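Assembly chaperone of ribosomal protein L4 (Acl4) (Chaetomium thermophilum, PDB 5TQB) probably chaperones newly made ribosomal protein L4 on its way to ribosome assembly, holding its client with an all-helical scaffold of the tetratricopeptide-repeat type. Local coordinates at residues G56-A61 and A92-E97; R108-L113 and A146-A151; R304-V309 and E318-H323; P223-F228 and T251-A256. All coordinates share one frame; numbering follows the deposited sequence.

Interaction 1: residues G56-A61 and A92-E97; sequences GDIDAA and AQLSEE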
loop_
_atom_site.group_PDB
_atom_site.type_symbol
_atom_site.label_atom_id
_atom_site.label_comp_id
_atom_site.label_asym_id
_atom_site.label_seq_id
_atom_site.Cartn_x
_atom_site.Cartn_y
_atom_site.Cartn_z
ATOM N N GLY B 56 10.312 13.434 -4.471
ATOM C CA GLY B 56 9.444 14.509 -4.033
ATOM C C GLY B 56 9.725 15.825 -4.740
ATOM O O GLY B 56 9.144 16.853 -4.389
ATOM N N ASP B 57 10.619 15.800 -5.727
ATOM C CA ASP B 57 10.893 16.982 -6.543
ATOM C C ASP B 57 9.946 17.017 -7.737
ATOM O O ASP B 57 10.274 16.547 -8.824
ATOM C CB ASP B 57 12.346 16.998 -7.023
ATOM C CG ASP B 57 12.723 18.314 -7.693
ATOM O OD1 ASP B 57 13.933 18.608 -7.795
ATOM O OD2 ASP B 57 11.808 19.060 -8.107
ATOM N N ILE B 58 8.772 17.593 -7.518
ATOM C CA ILE B 58 7.700 17.592 -8.505
ATOM C C ILE B 58 8.043 18.435 -9.727
ATOM O O ILE B 58 7.699 18.077 -10.851
ATOM C CB ILE B 58 6.391 18.135 -7.877
ATOM C CG1 ILE B 58 6.019 17.331 -6.628
ATOM C CG2 ILE B 58 5.245 18.098 -8.872
ATOM C CD1 ILE B 58 5.887 15.833 -6.853
ATOM N N ASP B 59 8.709 19.560 -9.507
ATOM C CA ASP B 59 8.989 20.490 -10.594
ATOM C C ASP B 59 10.050 19.942 -11.545
ATOM O O ASP B 59 10.000 20.191 -12.750
ATOM C CB ASP B 59 9.415 21.846 -10.035
ATOM C CG ASP B 59 8.321 22.503 -9.214
ATOM O OD1 ASP B 59 7.416 23.117 -9.818
ATOM O OD2 ASP B 59 8.365 22.405 -7.967
ATOM N N ALA B 60 11.009 19.199 -10.999
ATOM C CA ALA B 60 12.006 18.528 -11.821
ATOM C C ALA B 60 11.326 17.409 -12.590
ATOM O O ALA B 60 11.581 17.209 -13.779
ATOM C CB ALA B 60 13.126 17.973 -10.957
ATOM N N ALA B 61 10.448 16.689 -11.901
ATOM C CA ALA B 61 9.708 15.594 -12.509
ATOM C C ALA B 61 8.858 16.064 -13.688
ATOM O O ALA B 61 8.773 15.375 -14.706
ATOM C CB ALA B 61 8.841 14.918 -11.480
ATOM N N ALA B 92 -0.591 14.834 -16.302
ATOM C CA ALA B 92 -1.981 15.115 -15.959
ATOM C C ALA B 92 -2.132 15.355 -14.458
ATOM O O ALA B 92 -2.821 16.285 -14.041
ATOM C CB ALA B 92 -2.874 13.963 -16.403
ATOM N N GLN B 93 -1.483 14.520 -13.650
ATOM C CA GLN B 93 -1.561 14.647 -12.199
ATOM C C GLN B 93 -0.740 15.820 -11.690
ATOM O O GLN B 93 -1.105 16.474 -10.709
ATOM C CB GLN B 93 -1.079 13.372 -11.516
ATOM C CG GLN B 93 -2.099 12.256 -11.533
ATOM C CD GLN B 93 -1.654 11.013 -10.775
ATOM O OE1 GLN B 93 -2.308 9.973 -10.859
ATOM N NE2 GLN B 93 -0.551 11.110 -10.032
ATOM N N LEU B 94 0.372 16.080 -12.367
ATOM C CA LEU B 94 1.292 17.136 -11.961
ATOM C C LEU B 94 0.885 18.501 -12.507
ATOM O O LEU B 94 1.510 19.512 -12.190
ATOM C CB LEU B 94 2.718 16.790 -12.414
ATOM C CG LEU B 94 3.524 15.917 -11.445
ATOM C CD1 LEU B 94 2.694 14.771 -10.876
ATOM C CD2 LEU B 94 4.798 15.381 -12.101
ATOM N N SER B 95 -0.169 18.527 -13.318
ATOM C CA SER B 95 -0.637 19.766 -13.932
ATOM C C SER B 95 -0.971 20.810 -12.881
ATOM O O SER B 95 -1.674 20.528 -11.914
ATOM C CB SER B 95 -1.871 19.504 -14.787
ATOM O OG SER B 95 -2.415 20.726 -15.260
ATOM N N GLU B 96 -0.460 22.017 -13.087
ATOM C CA GLU B 96 -0.636 23.105 -12.137
ATOM C C GLU B 96 -1.968 23.815 -12.375
ATOM O O GLU B 96 -2.505 24.456 -11.476
ATOM C CB GLU B 96 0.533 24.092 -12.226
ATOM C CG GLU B 96 0.965 24.447 -13.651
ATOM C CD GLU B 96 2.010 23.488 -14.219
ATOM O OE1 GLU B 96 1.654 22.655 -15.084
ATOM O OE2 GLU B 96 3.187 23.574 -13.806
ATOM N N GLU B 97 -2.494 23.697 -13.590
ATOM C CA GLU B 97 -3.824 24.195 -13.902
ATOM C C GLU B 97 -4.878 23.199 -13.432
ATOM O O GLU B 97 -5.914 23.584 -12.892
ATOM C CB GLU B 97 -3.970 24.432 -15.409
ATOM C CG GLU B 97 -5.398 24.782 -15.845
ATOM C CD GLU B 97 -5.506 25.152 -17.319
ATOM O OE1 GLU B 97 -6.470 24.698 -17.975
ATOM O OE2 GLU B 97 -4.641 25.903 -17.819
#
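I58 and L94 make the main apolar contact between residues 56-61 and 92-97. CG2 of I58 comes to 3.8 Å from CG of L94, and the two side chains meet at a slant. The CG2 branch of I58 lies anti to the backbone N, with CG1 beside that N (chi1 -56°), and this turns CG2 to L94. A second, looser apolar contact lies one helical turn further on. There the CB of A61 is 4.1 Å from CD2 of L94.

The polar interactions shape the start of helix 58-71. D57 is its N-cap. The backbone N of A60 donates to OD2 of D57 over 3.0 Å, reaching it from above the carboxylate plane. G56, at positive phi, closes the preceding helix in a Schellman motif.

D59 and E96 do not touch each other, but both form salt bridges with R62, which also donates to the carbonyl O of L94. R62, the next residue of helix 58-71, therefore ties that helix to residues 92-97 and probably eases the repulsion between the acids. An apolar and an aromatic side chain of the other protein chain pack on I58 and L94 respectively.

Residues 56-61 fall in a predicted TPR repeat. The tight turn from helix 41-54 into helix 58-71 is typical of the TPR helix-turn-helix unit. Helix 58-71 then packs on helix 86-94, as neighbouring helices do in a TPR array.

Interaction 2: residues R108-L113 and A146-A151; sequences RGATVL and AETLCA. With EDO (1,2-ethanediol), chain I.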
loop_
_atom_site.group_PDB
_atom_site.type_symbol
_atom_site.label_atom_id
_atom_site.label_comp_id
_atom_site.label_asym_id
_atom_site.label_seq_id
_atom_site.Cartn_x
_atom_site.Cartn_y
_atom_site.Cartn_z
ATOM N N ARG B 108 -4.711 11.889 -23.893
ATOM C CA ARG B 108 -3.560 11.514 -24.704
ATOM C C ARG B 108 -2.989 10.185 -24.230
ATOM O O ARG B 108 -2.567 9.356 -25.039
ATOM C CB ARG B 108 -2.480 12.591 -24.632
ATOM C CG ARG B 108 -2.813 13.843 -25.431
ATOM C CD ARG B 108 -1.695 14.233 -26.377
ATOM N NE ARG B 108 -0.888 15.340 -25.872
ATOM C CZ ARG B 108 0.362 15.588 -26.255
ATOM N NH1 ARG B 108 0.971 14.793 -27.129
ATOM N NH2 ARG B 108 1.014 16.626 -25.751
ATOM N N GLY B 109 -2.988 9.984 -22.915
ATOM C CA GLY B 109 -2.477 8.760 -22.331
ATOM C C GLY B 109 -3.381 7.580 -22.622
ATOM O O GLY B 109 -2.913 6.477 -22.920
ATOM N N ALA B 110 -4.685 7.814 -22.529
ATOM C CA ALA B 110 -5.668 6.781 -22.827
ATOM C C ALA B 110 -5.566 6.350 -24.290
ATOM O O ALA B 110 -5.664 5.161 -24.599
ATOM C CB ALA B 110 -7.070 7.280 -22.515
ATOM N N THR B 111 -5.360 7.316 -25.183
ATOM C CA THR B 111 -5.235 7.036 -26.614
ATOM C C THR B 111 -4.080 6.073 -26.890
ATOM O O THR B 111 -4.234 5.107 -27.636
ATOM C CB THR B 111 -5.009 8.330 -27.430
ATOM O OG1 THR B 111 -6.121 9.211 -27.250
ATOM C CG2 THR B 111 -4.861 8.025 -28.915
ATOM N N VAL B 112 -2.926 6.345 -26.284
ATOM C CA VAL B 112 -1.755 5.491 -26.449
ATOM C C VAL B 112 -2.041 4.094 -25.914
ATOM O O VAL B 112 -1.739 3.101 -26.571
ATOM C CB VAL B 112 -0.527 6.078 -25.728
ATOM C CG1 VAL B 112 0.666 5.127 -25.814
ATOM C CG2 VAL B 112 -0.166 7.430 -26.323
ATOM N N LEU B 113 -2.629 4.027 -24.724
ATOM C CA LEU B 113 -2.966 2.747 -24.107
ATOM C C LEU B 113 -3.930 1.925 -24.962
ATOM O O LEU B 113 -3.723 0.729 -25.153
ATOM C CB LEU B 113 -3.574 2.966 -22.718
ATOM C CG LEU B 113 -2.604 3.374 -21.610
ATOM C CD1 LEU B 113 -3.368 3.872 -20.383
ATOM C CD2 LEU B 113 -1.684 2.220 -21.243
ATOM N N ALA B 146 -8.261 1.635 -17.420
ATOM C CA ALA B 146 -9.423 1.763 -16.548
ATOM C C ALA B 146 -9.149 2.787 -15.453
ATOM O O ALA B 146 -9.998 3.629 -15.137
ATOM C CB ALA B 146 -9.770 0.424 -15.939
ATOM N N GLU B 147 -7.948 2.714 -14.888
ATOM C CA GLU B 147 -7.523 3.656 -13.864
ATOM C C GLU B 147 -7.427 5.075 -14.423
ATOM O O GLU B 147 -7.641 6.045 -13.704
ATOM C CB GLU B 147 -6.177 3.226 -13.277
ATOM C CG GLU B 147 -6.239 1.960 -12.424
ATOM C CD GLU B 147 -4.884 1.247 -12.308
ATOM O OE1 GLU B 147 -3.846 1.858 -12.644
ATOM O OE2 GLU B 147 -4.859 0.069 -11.886
ATOM N N THR B 148 -7.105 5.191 -15.709
ATOM C CA THR B 148 -6.993 6.496 -16.355
ATOM C C THR B 148 -8.375 7.120 -16.518
ATOM O O THR B 148 -8.558 8.324 -16.315
ATOM C CB THR B 148 -6.312 6.383 -17.733
ATOM O OG1 THR B 148 -4.968 5.904 -17.567
ATOM C CG2 THR B 148 -6.271 7.728 -18.435
ATOM N N LEU B 149 -9.349 6.299 -16.888
ATOM C CA LEU B 149 -10.703 6.790 -17.066
ATOM C C LEU B 149 -11.229 7.228 -15.707
ATOM O O LEU B 149 -11.859 8.279 -15.586
ATOM C CB LEU B 149 -11.589 5.711 -17.697
ATOM C CG LEU B 149 -11.080 5.181 -19.048
ATOM C CD1 LEU B 149 -11.994 4.097 -19.588
ATOM C CD2 LEU B 149 -10.923 6.295 -20.063
ATOM N N CYS B 150 -10.925 6.440 -14.680
ATOM C CA CYS B 150 -11.324 6.767 -13.319
ATOM C C CYS B 150 -10.668 8.062 -12.873
ATOM O O CYS B 150 -11.283 8.871 -12.178
ATOM C CB CYS B 150 -10.950 5.636 -12.363
ATOM S SG CYS B 150 -11.980 4.144 -12.531
ATOM N N ALA B 151 -9.419 8.268 -13.274
ATOM C CA ALA B 151 -8.734 9.503 -12.924
ATOM C C ALA B 151 -9.478 10.704 -13.508
ATOM O O ALA B 151 -9.579 11.747 -12.866
ATOM C CB ALA B 151 -7.303 9.480 -13.400
HETATM C C1 EDO I . -1.621 1.507 -10.240
HETATM O O1 EDO I . -2.704 1.078 -9.441
HETATM C C2 EDO I . -1.562 3.017 -10.219
HETATM O O2 EDO I . -2.874 3.525 -10.312
#
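Two long helices of the all-helical scaffold, 100-125 and 131-156, pack side by side here. The contact joins residues 108-113 to 146-151 and is wholly buried. T148 is the residue on which both partners converge. Its CG2 methyl faces the CB of A110 at 4.2 Å. Its OG1 lies 3.8 Å from CD1 of L113, an approach by a methyl and not a polar bond. The T148 and L113 side chains run at an angle to each other.

One torsion sorts the two branches of T148. With chi1 at -63°, OG1 sits beside the residue's own backbone N and CG2 lies anti to it. The hydroxyl is hydrogen-bonded to the carbonyl O of R144, one turn earlier on the same helix. The polar atom is thus satisfied within its own helix, although its surroundings are apolar. The small residues let the backbones come close: the CA atoms of A110 and T148 are 6.6 Å apart. G109 adds no side chain on this side.

E147 leaves the same helix in another direction. Its OE1 accepts from O2 of a 1,2-ethanediol at 3.0 Å, and this diol probably comes from the crystallisation liquor. OE2 of E147 is held by R144 in a salt bridge and by the indole N-H of W184. L89 of helix 86-94 also packs on T148, while aromatic side chains of the other protein chain pack on E147 and T148. Small residues at helix interfaces are a feature of TPR packing, and the contact is consistent with the TPR-like helical array of this family.

Interaction 3: residues R304-V309 and E318-H323; sequences RQCLKV and ERLGEH. With EDO (1,2-ethanediol), chain G.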
loop_
_atom_site.group_PDB
_atom_site.type_symbol
_atom_site.label_atom_id
_atom_site.label_comp_id
_atom_site.label_asym_id
_atom_site.label_seq_id
_atom_site.Cartn_x
_atom_site.Cartn_y
_atom_site.Cartn_z
ATOM N N ARG B 304 -6.100 9.849 19.523
ATOM C CA ARG B 304 -4.955 10.244 20.334
ATOM C C ARG B 304 -3.688 9.951 19.543
ATOM O O ARG B 304 -2.798 10.795 19.435
ATOM C CB ARG B 304 -4.942 9.485 21.662
ATOM C CG ARG B 304 -6.012 9.945 22.650
ATOM C CD ARG B 304 -5.457 10.918 23.678
ATOM N NE ARG B 304 -6.508 11.488 24.518
ATOM C CZ ARG B 304 -7.053 10.876 25.568
ATOM N NH1 ARG B 304 -6.660 9.659 25.923
ATOM N NH2 ARG B 304 -8.003 11.483 26.264
ATOM N N GLN B 305 -3.634 8.757 18.966
ATOM C CA GLN B 305 -2.467 8.325 18.212
ATOM C C GLN B 305 -2.304 9.158 16.948
ATOM O O GLN B 305 -1.186 9.389 16.489
ATOM C CB GLN B 305 -2.588 6.845 17.857
ATOM C CG GLN B 305 -1.345 6.261 17.197
ATOM C CD GLN B 305 -0.128 6.306 18.102
ATOM O OE1 GLN B 305 -0.246 6.308 19.328
ATOM N NE2 GLN B 305 1.051 6.341 17.498
ATOM N N CYS B 306 -3.422 9.613 16.388
ATOM C CA CYS B 306 -3.376 10.479 15.221
ATOM C C CYS B 306 -2.647 11.774 15.563
ATOM O O CYS B 306 -1.714 12.166 14.864
ATOM C CB CYS B 306 -4.786 10.782 14.712
ATOM S SG CYS B 306 -4.866 12.109 13.488
ATOM N N LEU B 307 -3.057 12.422 16.648
ATOM C CA LEU B 307 -2.438 13.680 17.063
ATOM C C LEU B 307 -0.982 13.477 17.459
ATOM O O LEU B 307 -0.152 14.366 17.282
ATOM C CB LEU B 307 -3.190 14.315 18.242
ATOM C CG LEU B 307 -4.430 15.187 17.995
ATOM C CD1 LEU B 307 -4.265 16.120 16.794
ATOM C CD2 LEU B 307 -5.663 14.328 17.827
ATOM N N LYS B 308 -0.678 12.313 18.018
ATOM C CA LYS B 308 0.683 12.007 18.420
ATOM C C LYS B 308 1.581 12.004 17.181
ATOM O O LYS B 308 2.552 12.755 17.110
ATOM C CB LYS B 308 0.723 10.660 19.131
ATOM C CG LYS B 308 2.089 10.284 19.675
ATOM C CD LYS B 308 2.044 8.940 20.379
ATOM C CE LYS B 308 3.374 8.606 21.024
ATOM N NZ LYS B 308 3.318 7.296 21.722
ATOM N N VAL B 309 1.233 11.173 16.200
ATOM C CA VAL B 309 1.968 11.100 14.934
ATOM C C VAL B 309 1.913 12.434 14.191
ATOM O O VAL B 309 2.841 12.780 13.461
ATOM C CB VAL B 309 1.388 9.997 14.021
ATOM C CG1 VAL B 309 2.093 9.965 12.673
ATOM C CG2 VAL B 309 1.488 8.636 14.699
ATOM N N GLU B 318 -4.076 21.359 9.239
ATOM C CA GLU B 318 -4.585 21.972 10.465
ATOM C C GLU B 318 -6.042 21.612 10.760
ATOM O O GLU B 318 -6.387 21.323 11.902
ATOM C CB GLU B 318 -4.422 23.495 10.413
ATOM C CG GLU B 318 -2.968 23.958 10.443
ATOM C CD GLU B 318 -2.822 25.472 10.430
ATOM O OE1 GLU B 318 -3.817 26.171 10.138
ATOM O OE2 GLU B 318 -1.708 25.964 10.712
ATOM N N ARG B 319 -6.894 21.619 9.741
ATOM C CA ARG B 319 -8.315 21.339 9.952
ATOM C C ARG B 319 -8.566 19.912 10.444
ATOM O O ARG B 319 -9.459 19.677 11.259
ATOM C CB ARG B 319 -9.114 21.615 8.678
ATOM C CG ARG B 319 -9.125 23.079 8.286
ATOM C CD ARG B 319 -10.314 23.420 7.412
ATOM N NE ARG B 319 -10.134 22.979 6.035
ATOM C CZ ARG B 319 -11.087 23.016 5.108
ATOM N NH1 ARG B 319 -12.297 23.466 5.416
ATOM N NH2 ARG B 319 -10.832 22.599 3.876
ATOM N N LEU B 320 -7.778 18.962 9.953
ATOM C CA LEU B 320 -7.895 17.578 10.397
ATOM C C LEU B 320 -7.418 17.447 11.838
ATOM O O LEU B 320 -7.985 16.688 12.627
ATOM C CB LEU B 320 -7.092 16.659 9.479
ATOM C CG LEU B 320 -7.153 15.159 9.772
ATOM C CD1 LEU B 320 -7.041 14.378 8.481
ATOM C CD2 LEU B 320 -6.047 14.731 10.734
ATOM N N GLY B 321 -6.376 18.200 12.175
ATOM C CA GLY B 321 -5.827 18.191 13.515
ATOM C C GLY B 321 -6.801 18.738 14.539
ATOM O O GLY B 321 -6.917 18.210 15.643
ATOM N N GLU B 322 -7.509 19.799 14.179
ATOM C CA GLU B 322 -8.460 20.400 15.105
ATOM C C GLU B 322 -9.708 19.539 15.257
ATOM O O GLU B 322 -10.304 19.496 16.328
ATOM C CB GLU B 322 -8.834 21.816 14.663
ATOM C CG GLU B 322 -7.647 22.779 14.602
ATOM C CD GLU B 322 -6.826 22.807 15.887
ATOM O OE1 GLU B 322 -7.419 22.729 16.985
ATOM O OE2 GLU B 322 -5.582 22.905 15.798
ATOM N N HIS B 323 -10.101 18.844 14.196
ATOM C CA HIS B 323 -11.290 18.003 14.264
ATOM C C HIS B 323 -11.058 16.790 15.156
ATOM O O HIS B 323 -11.950 16.375 15.896
ATOM C CB HIS B 323 -11.713 17.534 12.877
ATOM C CG HIS B 323 -13.069 16.900 12.852
ATOM N ND1 HIS B 323 -13.378 15.841 12.027
ATOM C CD2 HIS B 323 -14.198 17.184 13.545
ATOM C CE1 HIS B 323 -14.643 15.497 12.214
ATOM N NE2 HIS B 323 -15.160 16.295 13.132
HETATM C C1 EDO G . 1.811 2.814 16.811
HETATM O O1 EDO G . 1.363 1.882 15.851
HETATM C C2 EDO G . 2.874 3.708 16.205
HETATM O O2 EDO G . 2.278 4.631 15.318
#
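L307 and C306 pack against helix 318-333 through two small contacts. The closer one is made by L307, whose CD1 methyl reaches the carbonyl O of G321 at 3.6 Å. The same methyl also lies 4.2 Å from CA of G321. Glycine lets the leucine rest directly on the backbone, and the CA atoms of the two residues are 6.7 Å apart. The second contact is apolar, with SG of C306 at 4.0 Å from CD2 of L320. With SG of C306 opposite its backbone N (chi1 168°), the sulfur is brought to the L320 methyl.

The outer side is looser. R304 passes residues 318-323 and packs further along helix 318-333, on I328 and I332; K308, E318 and E322 are exposed. Q305 turns elsewhere, and its NE2 makes a weak bond of 3.0 Å to O2 of a 1,2-ethanediol, a probable crystallisation additive.

Helix 262-281 covers the buried side. Its W265 and V262 touch C306, and its Y266 packs on L320 and bonds through its hydroxyl to H323. L307 continues along helix 318-333 to A324 and I328. The contact therefore joins helices 291-313 and 318-333, the last two of the chain, with helix 262-281 packed against both.

Interaction 4: residues P223-F228 and T251-A256; sequences PGVPPF and TERLIA. With EDO (1,2-ethanediol), chain F; EDO (1,2-ethanediol), chain K; EDO (1,2-ethanediol), chain D.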
loop_
_atom_site.group_PDB
_atom_site.type_symbol
_atom_site.label_atom_id
_atom_site.label_comp_id
_atom_site.label_asym_id
_atom_site.label_seq_id
_atom_site.Cartn_x
_atom_site.Cartn_y
_atom_site.Cartn_z
ATOM N N PRO B 223 -0.519 -8.888 -6.211
ATOM C CA PRO B 223 -0.689 -7.733 -7.104
ATOM C C PRO B 223 -2.145 -7.286 -7.267
ATOM O O PRO B 223 -2.383 -6.215 -7.823
ATOM C CB PRO B 223 -0.157 -8.245 -8.450
ATOM C CG PRO B 223 0.716 -9.385 -8.116
ATOM C CD PRO B 223 0.128 -10.019 -6.900
ATOM N N GLY B 224 -3.093 -8.095 -6.805
ATOM C CA GLY B 224 -4.504 -7.749 -6.888
ATOM C C GLY B 224 -4.979 -6.758 -5.832
ATOM O O GLY B 224 -6.079 -6.215 -5.941
ATOM N N VAL B 225 -4.155 -6.519 -4.813
ATOM C CA VAL B 225 -4.508 -5.608 -3.721
ATOM C C VAL B 225 -4.247 -4.166 -4.139
ATOM O O VAL B 225 -3.132 -3.837 -4.544
ATOM C CB VAL B 225 -3.690 -5.915 -2.446
ATOM C CG1 VAL B 225 -4.025 -4.926 -1.318
ATOM C CG2 VAL B 225 -3.942 -7.338 -1.989
ATOM N N PRO B 226 -5.266 -3.295 -4.037
ATOM C CA PRO B 226 -5.084 -1.913 -4.502
ATOM C C PRO B 226 -4.029 -1.138 -3.720
ATOM O O PRO B 226 -3.823 -1.414 -2.539
ATOM C CB PRO B 226 -6.473 -1.278 -4.309
ATOM C CG PRO B 226 -7.230 -2.190 -3.450
ATOM C CD PRO B 226 -6.658 -3.558 -3.633
ATOM N N PRO B 227 -3.364 -0.171 -4.372
ATOM C CA PRO B 227 -2.345 0.630 -3.685
ATOM C C PRO B 227 -2.901 1.386 -2.481
ATOM O O PRO B 227 -4.096 1.687 -2.435
ATOM C CB PRO B 227 -1.903 1.631 -4.760
ATOM C CG PRO B 227 -2.315 1.029 -6.051
ATOM C CD PRO B 227 -3.561 0.279 -5.762
ATOM N N PHE B 228 -2.019 1.684 -1.530
ATOM C CA PHE B 228 -2.350 2.418 -0.317
ATOM C C PHE B 228 -3.236 3.648 -0.571
ATOM O O PHE B 228 -4.319 3.744 0.001
ATOM C CB PHE B 228 -1.056 2.824 0.400
ATOM C CG PHE B 228 -1.227 3.119 1.860
ATOM C CD1 PHE B 228 -0.890 2.175 2.815
ATOM C CD2 PHE B 228 -1.704 4.350 2.280
ATOM C CE1 PHE B 228 -1.034 2.453 4.164
ATOM C CE2 PHE B 228 -1.853 4.630 3.623
ATOM C CZ PHE B 228 -1.516 3.684 4.567
ATOM N N THR B 251 -8.964 -0.050 7.516
ATOM C CA THR B 251 -8.070 0.877 8.218
ATOM C C THR B 251 -7.049 0.147 9.094
ATOM O O THR B 251 -5.950 0.654 9.323
ATOM C CB THR B 251 -8.834 1.912 9.098
ATOM O OG1 THR B 251 -9.721 1.240 10.001
ATOM C CG2 THR B 251 -9.617 2.883 8.235
ATOM N N GLU B 252 -7.407 -1.034 9.586
ATOM C CA GLU B 252 -6.492 -1.796 10.423
ATOM C C GLU B 252 -5.356 -2.394 9.587
ATOM O O GLU B 252 -4.201 -2.380 10.012
ATOM C CB GLU B 252 -7.233 -2.886 11.198
ATOM C CG GLU B 252 -6.383 -3.498 12.302
ATOM C CD GLU B 252 -7.194 -4.216 13.366
ATOM O OE1 GLU B 252 -8.309 -3.751 13.692
ATOM O OE2 GLU B 252 -6.706 -5.246 13.884
ATOM N N ARG B 253 -5.684 -2.902 8.400
ATOM C CA ARG B 253 -4.671 -3.385 7.461
ATOM C C ARG B 253 -3.736 -2.249 7.058
ATOM O O ARG B 253 -2.521 -2.424 7.012
ATOM C CB ARG B 253 -5.335 -3.973 6.211
ATOM C CG ARG B 253 -4.380 -4.348 5.059
ATOM C CD ARG B 253 -3.817 -5.753 5.205
ATOM N NE ARG B 253 -4.821 -6.775 4.912
ATOM C CZ ARG B 253 -5.142 -7.189 3.689
ATOM N NH1 ARG B 253 -4.545 -6.673 2.620
ATOM N NH2 ARG B 253 -6.072 -8.123 3.531
ATOM N N LEU B 254 -4.305 -1.089 6.755
ATOM C CA LEU B 254 -3.500 0.044 6.321
ATOM C C LEU B 254 -2.471 0.446 7.376
ATOM O O LEU B 254 -1.321 0.725 7.044
ATOM C CB LEU B 254 -4.394 1.229 5.953
ATOM C CG LEU B 254 -5.157 1.092 4.631
ATOM C CD1 LEU B 254 -6.226 2.172 4.503
ATOM C CD2 LEU B 254 -4.207 1.157 3.441
ATOM N N ILE B 255 -2.882 0.462 8.643
ATOM C CA ILE B 255 -1.990 0.823 9.745
ATOM C C ILE B 255 -0.938 -0.260 9.975
ATOM O O ILE B 255 0.157 0.015 10.467
ATOM C CB ILE B 255 -2.792 1.073 11.049
ATOM C CG1 ILE B 255 -3.572 2.384 10.954
ATOM C CG2 ILE B 255 -1.889 1.130 12.277
ATOM C CD1 ILE B 255 -2.706 3.641 10.834
ATOM N N ALA B 256 -1.271 -1.491 9.616
ATOM C CA ALA B 256 -0.306 -2.575 9.692
ATOM C C ALA B 256 0.799 -2.421 8.628
ATOM O O ALA B 256 1.828 -3.089 8.703
ATOM C CB ALA B 256 -1.012 -3.914 9.555
HETATM C C1 EDO F . -1.985 -2.334 12.965
HETATM O O1 EDO F . -3.000 -3.315 12.975
HETATM C C2 EDO F . -0.674 -2.950 13.402
HETATM O O2 EDO F . 0.337 -1.962 13.417
HETATM C C1 EDO K . -2.160 -2.286 -8.759
HETATM O O1 EDO K . -1.334 -1.143 -8.764
HETATM C C2 EDO K . -2.175 -2.897 -7.374
HETATM O O2 EDO K . -2.945 -4.078 -7.393
HETATM C C1 EDO D . 1.012 -0.253 -2.295
HETATM O O1 EDO D . 0.353 -0.335 -1.053
HETATM C C2 EDO D . 1.100 1.193 -2.737
HETATM O O2 EDO D . 1.722 1.261 -4.002
#
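F228 and L254 form the centre of this contact. The CD2 methyl of L254 sits over one face of the F228 ring, 3.6 Å from its centroid and 18° off the ring normal. This is a CH-pi contact, with the methyl displaced somewhat toward the rim on the CD1-CE1 side. CE1 of F228 also lies 3.4 Å from the carbonyl O of L254. The ring swings over to the helix because CG of F228 is anti to the backbone N (chi1 -159°).

V225 and R253 meet in a second, looser contact. CG1 of V225 comes to 4.3 Å from NH1 of R253, at the edge of the guanidinium and near its plane. The arginine chain is bent at chi2, which folds its end back toward the loop.

Residues 223-227 are the end of the loop that follows helix 201-212. P227 takes the N-cap position of helix 228-240, and F228 begins that helix. The contact thus lies where a linker enters a helix pair, 228-240 and 244-257, in an all-helical scaffold, consistent with the TPR-like family. The F228 backbone N donates to O1 of a 1,2-ethanediol at 3.2 Å, probably a crystallisation additive.

Further out, R231 of helix 228-240 touches V225, R253 and L254, and bonds to the carbonyl O of P226. W215 packs on V225 and P226 in the loop. V264 of helix 262-281 covers both F228 and L254. An aromatic ring of the other protein chain meets F228 with the planes about 30° apart.

The four contacts do not touch and follow in series along the chain, in the order 1, 2, 4, 3. Interactions 1 and 2 lie about 18 Å apart between centres and draw on successive helices, 86-94 and 100-125. Interactions 4 and 3 are about 22 Å apart between centres, and helix 262-281 packs beside both. Interactions 2 and 3 are the most distant pair, about 36 Å between centres, on opposite sides of the chain's centre. Each contact joins segments with no more than about 32 residues between them, as expected of a helical-repeat scaffold built up stepwise. The other protein chain reaches residues of all four contacts, consistent with an extended client-binding surface.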